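Local coordinates for periplasmic solute binding protein (Candidatus liberibacter, PDB 5AFS) that probably captures zinc or manganese ions in the periplasm and delivers them to a membrane transporter for uptake into the cell, at residues A[36-41]-A[62-67]; A[107-112]-A[244-249]; A[167-172]-A[185-190]. All blocks are in the same frame, centred on the assembly; numbering follows the deposited sequence.

Contact 1: residues A[36-41]-A[62-67]; sequences NDSHSY and LHLEET. With ZN (zinc ion), chain G.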
loop_
_atom_site.group_PDB
_atom_site.type_symbol
_atom_site.label_atom_id
_atom_site.label_comp_id
_atom_site.label_asym_id
_atom_site.label_seq_id
_atom_site.Cartn_x
_atom_site.Cartn_y
_atom_site.Cartn_z
ATOM N N ASN A 36 -0.648 9.336 10.070
ATOM C CA ASN A 36 -1.267 8.472 11.067
ATOM C C ASN A 36 -1.143 6.992 10.677
ATOM O O ASN A 36 -0.805 6.652 9.529
ATOM C CB ASN A 36 -2.720 8.888 11.339
ATOM C CG ASN A 36 -2.819 10.159 12.169
ATOM O OD1 ASN A 36 -1.887 10.520 12.886
ATOM N ND2 ASN A 36 -3.952 10.837 12.084
ATOM N N ASP A 37 -1.398 6.124 11.652
ATOM C CA ASP A 37 -1.043 4.704 11.569
ATOM C C ASP A 37 -2.208 3.899 11.031
ATOM O O ASP A 37 -3.215 3.730 11.731
ATOM C CB ASP A 37 -0.668 4.204 12.975
ATOM C CG ASP A 37 -0.167 2.763 12.997
ATOM O OD1 ASP A 37 -0.150 2.053 11.951
ATOM O OD2 ASP A 37 0.218 2.343 14.107
ATOM N N SER A 38 -2.079 3.386 9.813
ATOM C CA SER A 38 -3.159 2.612 9.199
ATOM C C SER A 38 -3.413 1.254 9.862
ATOM O O SER A 38 -4.509 0.700 9.749
ATOM C CB SER A 38 -2.877 2.402 7.717
ATOM O OG SER A 38 -4.008 1.852 7.080
ATOM N N HIS A 39 -2.408 0.715 10.542
ATOM C CA HIS A 39 -2.532 -0.596 11.181
ATOM C C HIS A 39 -3.108 -0.530 12.594
ATOM O O HIS A 39 -3.580 -1.536 13.107
ATOM C CB HIS A 39 -1.167 -1.289 11.211
ATOM C CG HIS A 39 -0.601 -1.543 9.851
ATOM N ND1 HIS A 39 -1.155 -2.450 8.978
ATOM C CD2 HIS A 39 0.465 -1.007 9.215
ATOM C CE1 HIS A 39 -0.456 -2.462 7.857
ATOM N NE2 HIS A 39 0.532 -1.595 7.975
ATOM N N SER A 40 -3.061 0.647 13.210
ATOM C CA SER A 40 -3.526 0.831 14.585
ATOM C C SER A 40 -4.024 2.261 14.788
ATOM O O SER A 40 -3.258 3.150 15.145
ATOM C CB SER A 40 -2.397 0.532 15.570
ATOM O OG SER A 40 -2.881 0.560 16.900
ATOM N N TYR A 41 -5.315 2.472 14.562
ATOM C CA TYR A 41 -5.881 3.810 14.594
ATOM C C TYR A 41 -7.004 3.922 15.613
ATOM O O TYR A 41 -7.866 3.045 15.703
ATOM C CB TYR A 41 -6.404 4.192 13.208
ATOM C CG TYR A 41 -6.853 5.626 13.116
ATOM C CD1 TYR A 41 -5.928 6.659 13.155
ATOM C CD2 TYR A 41 -8.198 5.954 12.988
ATOM C CE1 TYR A 41 -6.325 7.976 13.077
ATOM C CE2 TYR A 41 -8.607 7.275 12.898
ATOM C CZ TYR A 41 -7.667 8.281 12.946
ATOM O OH TYR A 41 -8.038 9.604 12.860
ATOM N N LEU A 62 -8.406 -6.993 3.375
ATOM C CA LEU A 62 -7.235 -7.784 3.756
ATOM C C LEU A 62 -6.844 -7.498 5.213
ATOM O O LEU A 62 -5.661 -7.500 5.572
ATOM C CB LEU A 62 -6.070 -7.524 2.794
ATOM C CG LEU A 62 -6.371 -7.804 1.317
ATOM C CD1 LEU A 62 -5.208 -7.426 0.414
ATOM C CD2 LEU A 62 -6.741 -9.260 1.094
ATOM N N HIS A 63 -7.870 -7.232 6.028
ATOM C CA HIS A 63 -7.749 -6.986 7.462
ATOM C C HIS A 63 -7.003 -5.715 7.838
ATOM O O HIS A 63 -6.681 -5.520 9.013
ATOM C CB HIS A 63 -7.146 -8.205 8.195
ATOM C CG HIS A 63 -8.039 -9.406 8.195
ATOM N ND1 HIS A 63 -7.879 -10.455 9.075
ATOM C CD2 HIS A 63 -9.104 -9.725 7.421
ATOM C CE1 HIS A 63 -8.802 -11.371 8.837
ATOM N NE2 HIS A 63 -9.560 -10.951 7.840
ATOM N N LEU A 64 -6.755 -4.832 6.873
ATOM C CA LEU A 64 -6.025 -3.602 7.181
ATOM C C LEU A 64 -6.726 -2.836 8.296
ATOM O O LEU A 64 -6.085 -2.350 9.237
ATOM C CB LEU A 64 -5.908 -2.694 5.945
ATOM C CG LEU A 64 -5.160 -1.390 6.226
ATOM C CD1 LEU A 64 -3.698 -1.673 6.552
ATOM C CD2 LEU A 64 -5.284 -0.419 5.068
ATOM N N GLU A 65 -8.047 -2.727 8.175
ATOM C CA GLU A 65 -8.837 -1.899 9.066
ATOM C C GLU A 65 -9.425 -2.676 10.253
ATOM O O GLU A 65 -10.302 -2.158 10.954
ATOM C CB GLU A 65 -9.968 -1.219 8.279
ATOM C CG GLU A 65 -9.502 -0.223 7.224
ATOM C CD GLU A 65 -9.284 -0.837 5.842
ATOM O OE1 GLU A 65 -9.493 -2.056 5.662
ATOM O OE2 GLU A 65 -8.904 -0.081 4.925
ATOM N N GLU A 66 -8.952 -3.897 10.496
ATOM C CA GLU A 66 -9.647 -4.794 11.436
ATOM C C GLU A 66 -9.863 -4.208 12.843
ATOM O O GLU A 66 -10.901 -4.431 13.439
ATOM C CB GLU A 66 -8.958 -6.162 11.522
ATOM C CG GLU A 66 -7.586 -6.159 12.163
ATOM C CD GLU A 66 -6.905 -7.524 12.097
ATOM O OE1 GLU A 66 -7.597 -8.553 11.892
ATOM O OE2 GLU A 66 -5.671 -7.562 12.258
ATOM N N THR A 67 -8.905 -3.440 13.349
ATOM C CA THR A 67 -9.019 -2.882 14.695
ATOM C C THR A 67 -9.928 -1.649 14.784
ATOM O O THR A 67 -10.194 -1.184 15.889
ATOM C CB THR A 67 -7.650 -2.490 15.284
ATOM O OG1 THR A 67 -7.089 -1.427 14.514
ATOM C CG2 THR A 67 -6.700 -3.671 15.304
HETATM ZN ZN ZN G . 2.250 -1.713 6.802
HETATM O O HOH W 1 -6.294 -2.567 12.060
HETATM O O HOH W 2 -3.495 -3.583 9.620
#
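The backbone oxygen of Leu64 is gripped by two waters, and each carries the contact on to His39. One donates to Leu64 O at 2.9 Å and accepts from His39 ND1 at 2.7 Å, sitting at the edge of the imidazole and in its plane. With ND1 acting as donor, NE2 can offer its lone pair to the zinc ion, 2.1 Å from His39 NE2. Histidine suits this place because one ring serves both tasks. The second water donates to Leu64 O at 2.8 Å and to His39 O, and accepts from Thr67 N, so that the two segments, which share no direct hydrogen bond, are bridged by water. The type I turn from His63 to Glu66 bends the chain so that Leu64 O and Thr67 N reach the same water. Leucine adds an apolar contact: its CG stands anti to the backbone N (chi1 180°), and the CD1 methyl approaches His39 CE1 obliquely at 3.6 Å. On the other flank, Asp37 OD1 accepts from His39 N at 3.0 Å, met from above the carboxylate plane, which makes an Asx turn ending at the ligand residue. Leu64, through the water on ND1 and its CD1 methyl, thus belongs to a second shell around one ligand of the two-histidine, two-carboxylate site, completed by His106, Glu172 and Asp247, as found in manganese-binding relatives of this family.

Contact 2: residues A[107-112]-A[244-249]; sequences AWMSLT and LYVDSL. With ZN (zinc ion), chain G; SO4 (sulfate ion), chain C.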
loop_
_atom_site.group_PDB
_atom_site.type_symbol
_atom_site.label_atom_id
_atom_site.label_comp_id
_atom_site.label_asym_id
_atom_site.label_seq_id
_atom_site.Cartn_x
_atom_site.Cartn_y
_atom_site.Cartn_z
ATOM N N ALA A 107 -1.462 -4.792 -0.504
ATOM C CA ALA A 107 -1.703 -5.113 -1.908
ATOM C C ALA A 107 -1.465 -3.962 -2.890
ATOM O O ALA A 107 -1.239 -4.197 -4.065
ATOM C CB ALA A 107 -3.114 -5.655 -2.072
ATOM N N TRP A 108 -1.504 -2.733 -2.402
ATOM C CA TRP A 108 -1.328 -1.548 -3.234
ATOM C C TRP A 108 0.112 -1.352 -3.754
ATOM O O TRP A 108 0.328 -0.528 -4.650
ATOM C CB TRP A 108 -1.784 -0.287 -2.468
ATOM C CG TRP A 108 -0.966 -0.003 -1.245
ATOM C CD1 TRP A 108 0.224 0.653 -1.194
ATOM C CD2 TRP A 108 -1.276 -0.377 0.105
ATOM N NE1 TRP A 108 0.678 0.713 0.101
ATOM C CE2 TRP A 108 -0.220 0.083 0.919
ATOM C CE3 TRP A 108 -2.338 -1.059 0.701
ATOM C CZ2 TRP A 108 -0.200 -0.103 2.304
ATOM C CZ3 TRP A 108 -2.316 -1.253 2.082
ATOM C CH2 TRP A 108 -1.250 -0.768 2.866
ATOM N N MET A 109 1.083 -2.078 -3.185
ATOM C CA MET A 109 2.481 -2.017 -3.652
ATOM C C MET A 109 2.659 -2.999 -4.807
ATOM O O MET A 109 3.289 -4.049 -4.668
ATOM C CB MET A 109 3.469 -2.354 -2.527
ATOM C CG MET A 109 3.430 -1.418 -1.329
ATOM S SD MET A 109 3.689 0.320 -1.713
ATOM C CE MET A 109 5.319 0.255 -2.475
ATOM N N SER A 110 2.069 -2.647 -5.941
ATOM C CA SER A 110 2.002 -3.506 -7.113
ATOM C C SER A 110 1.396 -2.714 -8.262
ATOM O O SER A 110 0.396 -2.019 -8.081
ATOM C CB SER A 110 1.140 -4.733 -6.832
ATOM O OG SER A 110 0.593 -5.294 -8.023
ATOM N N LEU A 111 2.003 -2.812 -9.439
ATOM C CA LEU A 111 1.495 -2.123 -10.616
ATOM C C LEU A 111 0.157 -2.736 -11.037
ATOM O O LEU A 111 -0.812 -2.019 -11.276
ATOM C CB LEU A 111 2.512 -2.205 -11.765
ATOM C CG LEU A 111 2.080 -1.645 -13.124
ATOM C CD1 LEU A 111 1.601 -0.213 -12.974
ATOM C CD2 LEU A 111 3.227 -1.737 -14.130
ATOM N N THR A 112 0.128 -4.060 -11.138
ATOM C CA THR A 112 -1.097 -4.802 -11.441
ATOM C C THR A 112 -2.230 -4.424 -10.484
ATOM O O THR A 112 -3.335 -4.103 -10.915
ATOM C CB THR A 112 -0.854 -6.319 -11.350
ATOM O OG1 THR A 112 0.057 -6.720 -12.383
ATOM C CG2 THR A 112 -2.146 -7.101 -11.502
ATOM N N LEU A 244 12.014 3.427 2.520
ATOM C CA LEU A 244 10.912 3.347 1.549
ATOM C C LEU A 244 9.605 3.907 2.124
ATOM O O LEU A 244 9.402 3.922 3.347
ATOM C CB LEU A 244 10.670 1.898 1.130
ATOM C CG LEU A 244 11.873 1.097 0.628
ATOM C CD1 LEU A 244 11.462 -0.339 0.349
ATOM C CD2 LEU A 244 12.483 1.729 -0.601
ATOM N N TYR A 245 8.720 4.348 1.228
ATOM C CA TYR A 245 7.382 4.807 1.589
ATOM C C TYR A 245 6.365 3.768 1.145
ATOM O O TYR A 245 6.258 3.472 -0.052
ATOM C CB TYR A 245 7.072 6.157 0.932
ATOM C CG TYR A 245 7.724 7.322 1.635
ATOM C CD1 TYR A 245 9.055 7.650 1.401
ATOM C CD2 TYR A 245 7.012 8.086 2.548
ATOM C CE1 TYR A 245 9.652 8.714 2.058
ATOM C CE2 TYR A 245 7.601 9.145 3.207
ATOM C CZ TYR A 245 8.917 9.458 2.955
ATOM O OH TYR A 245 9.493 10.517 3.618
ATOM N N VAL A 246 5.627 3.216 2.109
ATOM C CA VAL A 246 4.658 2.141 1.833
ATOM C C VAL A 246 3.317 2.251 2.577
ATOM O O VAL A 246 2.275 1.923 2.009
ATOM C CB VAL A 246 5.249 0.730 2.117
ATOM C CG1 VAL A 246 6.462 0.465 1.243
ATOM C CG2 VAL A 246 5.604 0.560 3.595
ATOM N N ASP A 247 3.332 2.672 3.838
ATOM C CA ASP A 247 2.123 2.563 4.682
ATOM C C ASP A 247 1.303 3.853 4.730
ATOM O O ASP A 247 0.181 3.865 5.223
ATOM C CB ASP A 247 2.486 2.112 6.112
ATOM C CG ASP A 247 2.480 0.581 6.293
ATOM O OD1 ASP A 247 1.978 -0.198 5.456
ATOM O OD2 ASP A 247 2.954 0.110 7.337
ATOM N N SER A 248 1.860 4.939 4.211
ATOM C CA SER A 248 1.201 6.233 4.252
ATOM C C SER A 248 1.812 7.122 3.197
ATOM O O SER A 248 2.990 6.988 2.873
ATOM C CB SER A 248 1.420 6.879 5.633
ATOM O OG SER A 248 0.940 8.213 5.669
ATOM N N LEU A 249 1.024 8.048 2.671
ATOM C CA LEU A 249 1.582 9.124 1.861
ATOM C C LEU A 249 2.461 9.970 2.766
ATOM O O LEU A 249 2.235 10.033 3.976
ATOM C CB LEU A 249 0.478 9.977 1.246
ATOM C CG LEU A 249 -0.482 9.265 0.285
ATOM C CD1 LEU A 249 -1.453 10.256 -0.340
ATOM C CD2 LEU A 249 0.270 8.521 -0.798
HETATM ZN ZN ZN G . 2.250 -1.713 6.802
HETATM S S SO4 C . 7.222 12.585 5.784
HETATM O O1 SO4 C . 5.761 12.496 5.630
HETATM O O2 SO4 C . 7.813 13.379 4.682
HETATM O O3 SO4 C . 7.798 11.227 5.799
HETATM O O4 SO4 C . 7.524 13.238 7.079
#
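Trp108 makes the one hydrogen bond across this contact, from its indole NE1 to the backbone Val246 O at 2.8 Å. The oxygen lies 11° out of the ring plane and the indole nitrogen lies in the plane of the Val246 carbonyl, although the bond is bent, at 138°. CG stands between the backbone N and the carbonyl carbon (chi1 64°), a turn that sends the indole across to 244-249. Further round the same ring edge, CZ2 comes to 3.8 Å from Asp247 OD1. Tryptophan fits here because it offers a single N-H within a broad apolar plate, pinning the residue just before a metal ligand while packing beside the ligand itself. Asp247 in turn holds the zinc ion with both oxygens, OD1 and OD2 each 2.0 Å from the metal. Met109, at the centre of an inverse gamma turn, follows with a chain bent at chi2 and chi3; its flexible thioether lays CE 3.9 Å from Val246 CG1, crossing the valine at about a right angle. Ser110 then takes the N-cap position of helix 111-128, its OG capping Asn113 N, as a short hydroxyl can. Away from the interface, Tyr245 OH donates to a sulfate O3 at 2.9 Å, probably a guest from the crystallisation liquor. Around this buried centre, Trp108 rests on Ile13 of helix 12-22 and meets the Phe11 ring, Met109 touches Leu262 of helix 259-274, and segment 244-249 leads out of strand 239-244 with Tyr245 also on Leu262 and Leu249 on Ile13.

Contact 3: residues A[167-172]-A[185-190]; sequences WFVTSE and KSLYLW. With ZN (zinc ion), chain G.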
loop_
_atom_site.group_PDB
_atom_site.type_symbol
_atom_site.label_atom_id
_atom_site.label_comp_id
_atom_site.label_asym_id
_atom_site.label_seq_id
_atom_site.Cartn_x
_atom_site.Cartn_y
_atom_site.Cartn_z
ATOM N N TRP A 167 15.664 -10.386 -5.007
ATOM C CA TRP A 167 15.222 -10.359 -3.611
ATOM C C TRP A 167 14.848 -8.945 -3.202
ATOM O O TRP A 167 15.620 -8.025 -3.425
ATOM C CB TRP A 167 16.344 -10.851 -2.697
ATOM C CG TRP A 167 16.600 -12.322 -2.794
ATOM C CD1 TRP A 167 17.484 -12.948 -3.625
ATOM C CD2 TRP A 167 15.962 -13.352 -2.035
ATOM N NE1 TRP A 167 17.429 -14.305 -3.431
ATOM C CE2 TRP A 167 16.503 -14.580 -2.463
ATOM C CE3 TRP A 167 14.984 -13.356 -1.036
ATOM C CZ2 TRP A 167 16.106 -15.798 -1.922
ATOM C CZ3 TRP A 167 14.583 -14.568 -0.504
ATOM C CH2 TRP A 167 15.145 -15.772 -0.945
ATOM N N PHE A 168 13.661 -8.766 -2.623
ATOM C CA PHE A 168 13.328 -7.520 -1.931
ATOM C C PHE A 168 13.407 -7.830 -0.447
ATOM O O PHE A 168 12.625 -8.641 0.048
ATOM C CB PHE A 168 11.911 -7.020 -2.254
ATOM C CG PHE A 168 11.649 -6.751 -3.713
ATOM C CD1 PHE A 168 12.654 -6.288 -4.564
ATOM C CD2 PHE A 168 10.368 -6.928 -4.230
ATOM C CE1 PHE A 168 12.385 -6.033 -5.899
ATOM C CE2 PHE A 168 10.098 -6.687 -5.565
ATOM C CZ PHE A 168 11.107 -6.233 -6.403
ATOM N N VAL A 169 14.346 -7.196 0.254
ATOM C CA VAL A 169 14.483 -7.369 1.705
ATOM C C VAL A 169 14.166 -6.067 2.440
ATOM O O VAL A 169 14.794 -5.031 2.210
ATOM C CB VAL A 169 15.884 -7.897 2.098
ATOM C CG1 VAL A 169 15.940 -8.229 3.586
ATOM C CG2 VAL A 169 16.207 -9.145 1.291
ATOM N N THR A 170 13.177 -6.135 3.324
ATOM C CA THR A 170 12.647 -4.954 3.989
ATOM C C THR A 170 12.450 -5.249 5.480
ATOM O O THR A 170 12.699 -6.361 5.940
ATOM C CB THR A 170 11.293 -4.546 3.366
ATOM O OG1 THR A 170 10.358 -5.622 3.505
ATOM C CG2 THR A 170 11.441 -4.215 1.888
ATOM N N SER A 171 12.006 -4.253 6.230
ATOM C CA SER A 171 11.746 -4.419 7.655
ATOM C C SER A 171 10.331 -4.978 7.854
ATOM O O SER A 171 10.176 -6.123 8.270
ATOM C CB SER A 171 11.966 -3.088 8.370
ATOM O OG SER A 171 13.308 -2.660 8.201
ATOM N N GLU A 172 9.302 -4.190 7.535
ATOM C CA GLU A 172 7.938 -4.719 7.443
ATOM C C GLU A 172 7.829 -5.531 6.159
ATOM O O GLU A 172 8.509 -5.231 5.187
ATOM C CB GLU A 172 6.905 -3.587 7.413
ATOM C CG GLU A 172 5.464 -4.034 7.684
ATOM C CD GLU A 172 4.430 -2.986 7.298
ATOM O OE1 GLU A 172 4.653 -2.257 6.312
ATOM O OE2 GLU A 172 3.379 -2.890 7.962
ATOM N N LYS A 185 11.545 -12.682 -4.958
ATOM C CA LYS A 185 11.267 -13.234 -3.634
ATOM C C LYS A 185 11.428 -12.114 -2.615
ATOM O O LYS A 185 12.168 -11.164 -2.852
ATOM C CB LYS A 185 12.203 -14.399 -3.324
ATOM C CG LYS A 185 11.933 -15.643 -4.164
ATOM C CD LYS A 185 12.674 -16.859 -3.621
ATOM C CE LYS A 185 11.835 -17.675 -2.645
ATOM N NZ LYS A 185 11.027 -18.711 -3.347
ATOM N N SER A 186 10.713 -12.210 -1.496
ATOM C CA SER A 186 10.761 -11.183 -0.460
ATOM C C SER A 186 11.219 -11.792 0.865
ATOM O O SER A 186 10.916 -12.940 1.170
ATOM C CB SER A 186 9.394 -10.494 -0.292
ATOM O OG SER A 186 9.543 -9.094 -0.032
ATOM N N LEU A 187 11.975 -11.008 1.624
ATOM C CA LEU A 187 12.415 -11.360 2.971
ATOM C C LEU A 187 12.110 -10.145 3.812
ATOM O O LEU A 187 12.267 -9.021 3.328
ATOM C CB LEU A 187 13.918 -11.586 3.009
ATOM C CG LEU A 187 14.513 -12.965 3.243
ATOM C CD1 LEU A 187 16.008 -12.769 3.455
ATOM C CD2 LEU A 187 13.881 -13.666 4.437
ATOM N N TYR A 188 11.708 -10.360 5.062
ATOM C CA TYR A 188 11.412 -9.259 5.968
ATOM C C TYR A 188 11.515 -9.676 7.422
ATOM O O TYR A 188 11.596 -10.859 7.725
ATOM C CB TYR A 188 10.012 -8.693 5.691
ATOM C CG TYR A 188 8.946 -9.745 5.544
ATOM C CD1 TYR A 188 8.267 -10.231 6.644
ATOM C CD2 TYR A 188 8.611 -10.251 4.284
ATOM C CE1 TYR A 188 7.281 -11.196 6.503
ATOM C CE2 TYR A 188 7.629 -11.211 4.136
ATOM C CZ TYR A 188 6.968 -11.680 5.248
ATOM O OH TYR A 188 5.996 -12.636 5.102
ATOM N N LEU A 189 11.471 -8.685 8.307
ATOM C CA LEU A 189 11.700 -8.883 9.731
ATOM C C LEU A 189 10.400 -9.077 10.528
ATOM O O LEU A 189 10.409 -9.724 11.565
ATOM C CB LEU A 189 12.501 -7.705 10.287
ATOM C CG LEU A 189 13.808 -7.375 9.547
ATOM C CD1 LEU A 189 14.529 -6.211 10.206
ATOM C CD2 LEU A 189 14.734 -8.575 9.472
ATOM N N TRP A 190 9.296 -8.511 10.046
ATOM C CA TRP A 190 7.983 -8.717 10.659
ATOM C C TRP A 190 6.896 -8.398 9.615
ATOM O O TRP A 190 7.088 -7.508 8.782
ATOM C CB TRP A 190 7.812 -7.863 11.928
ATOM C CG TRP A 190 8.028 -6.401 11.703
ATOM C CD1 TRP A 190 7.115 -5.501 11.229
ATOM C CD2 TRP A 190 9.229 -5.664 11.933
ATOM N NE1 TRP A 190 7.677 -4.261 11.145
ATOM C CE2 TRP A 190 8.974 -4.329 11.567
ATOM C CE3 TRP A 190 10.500 -6.005 12.413
ATOM C CZ2 TRP A 190 9.939 -3.328 11.668
ATOM C CZ3 TRP A 190 11.461 -5.018 12.499
ATOM C CH2 TRP A 190 11.177 -3.694 12.131
HETATM ZN ZN ZN G . 2.250 -1.713 6.802
HETATM O O HOH W 3 8.160 -7.461 1.862
#
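Two tryptophans, one near each end of the contact, use their faces against the opposite segment. On one face of the Trp167 indole lies Lys185 CB, 3.8 Å from the centroid of the six-membered ring and 17° off its normal, a CH-pi contact; Ser186 O stands at the ring edge. The two side chains run alongside each other, so that the methylenes of the lysine cover the indole while its amine continues outward, a natural use of a long chain at an exposed strand end. Over one face of Trp190 come Ser171 O, 3.8 Å above the plane, and Glu172 CA, 4.1 Å from the centroid of the five-membered ring. At the edge of this indole, NE1 is satisfied by Asn193 OD1. The Tyr188 ring has Trp190 N at its edge, in plane. Between the tryptophans the strands run parallel, their axes 17° apart, joined by Phe168 N to Lys185 O, Leu187 N to Phe168 O at 2.9 Å, and Thr170 N to Leu187 O at 3.0 Å. Beta-branched Val169 suits the extended backbone and lays CG2 3.8 Å from Leu187 CB. Past the strands, Ser171 O accepts from both Leu189 N (2.9 Å) and Trp190 N, holding the two segments together where each turns a corner. Glu221 receives Ser171 N and Glu172 N. Thus this beta-alpha-beta unit presents Glu172 from a firmly bonded corner: its CG is anti to the backbone N (chi1 -165°), the chain extends to the zinc ion, and both oxygens bind it unequally, OE2 close at 2.0 Å and OE1 farther. Asn193 N also donates to OE2, which probably helps to orient the carboxylate and disperse its charge.

From the N terminus, contact 1 closes first: 36-41 meets 62-67 across a loop holding helix 45-53 and strand 56-59, within the part of the fold built on the four-stranded parallel sheet. Contact 2 opens only afterwards, at 107-112, and is not closed until 244-249, spanning 131 residues and lying near the centre of the chain. Contact 3 is nested inside that long loop, and its own short loop encloses helix 176-182. Contact 2 therefore ties the run-in to helix 111-128 to the exit of strand 239-244, between the regions of the other two. All three converge on one zinc ion, each supplying a ligand.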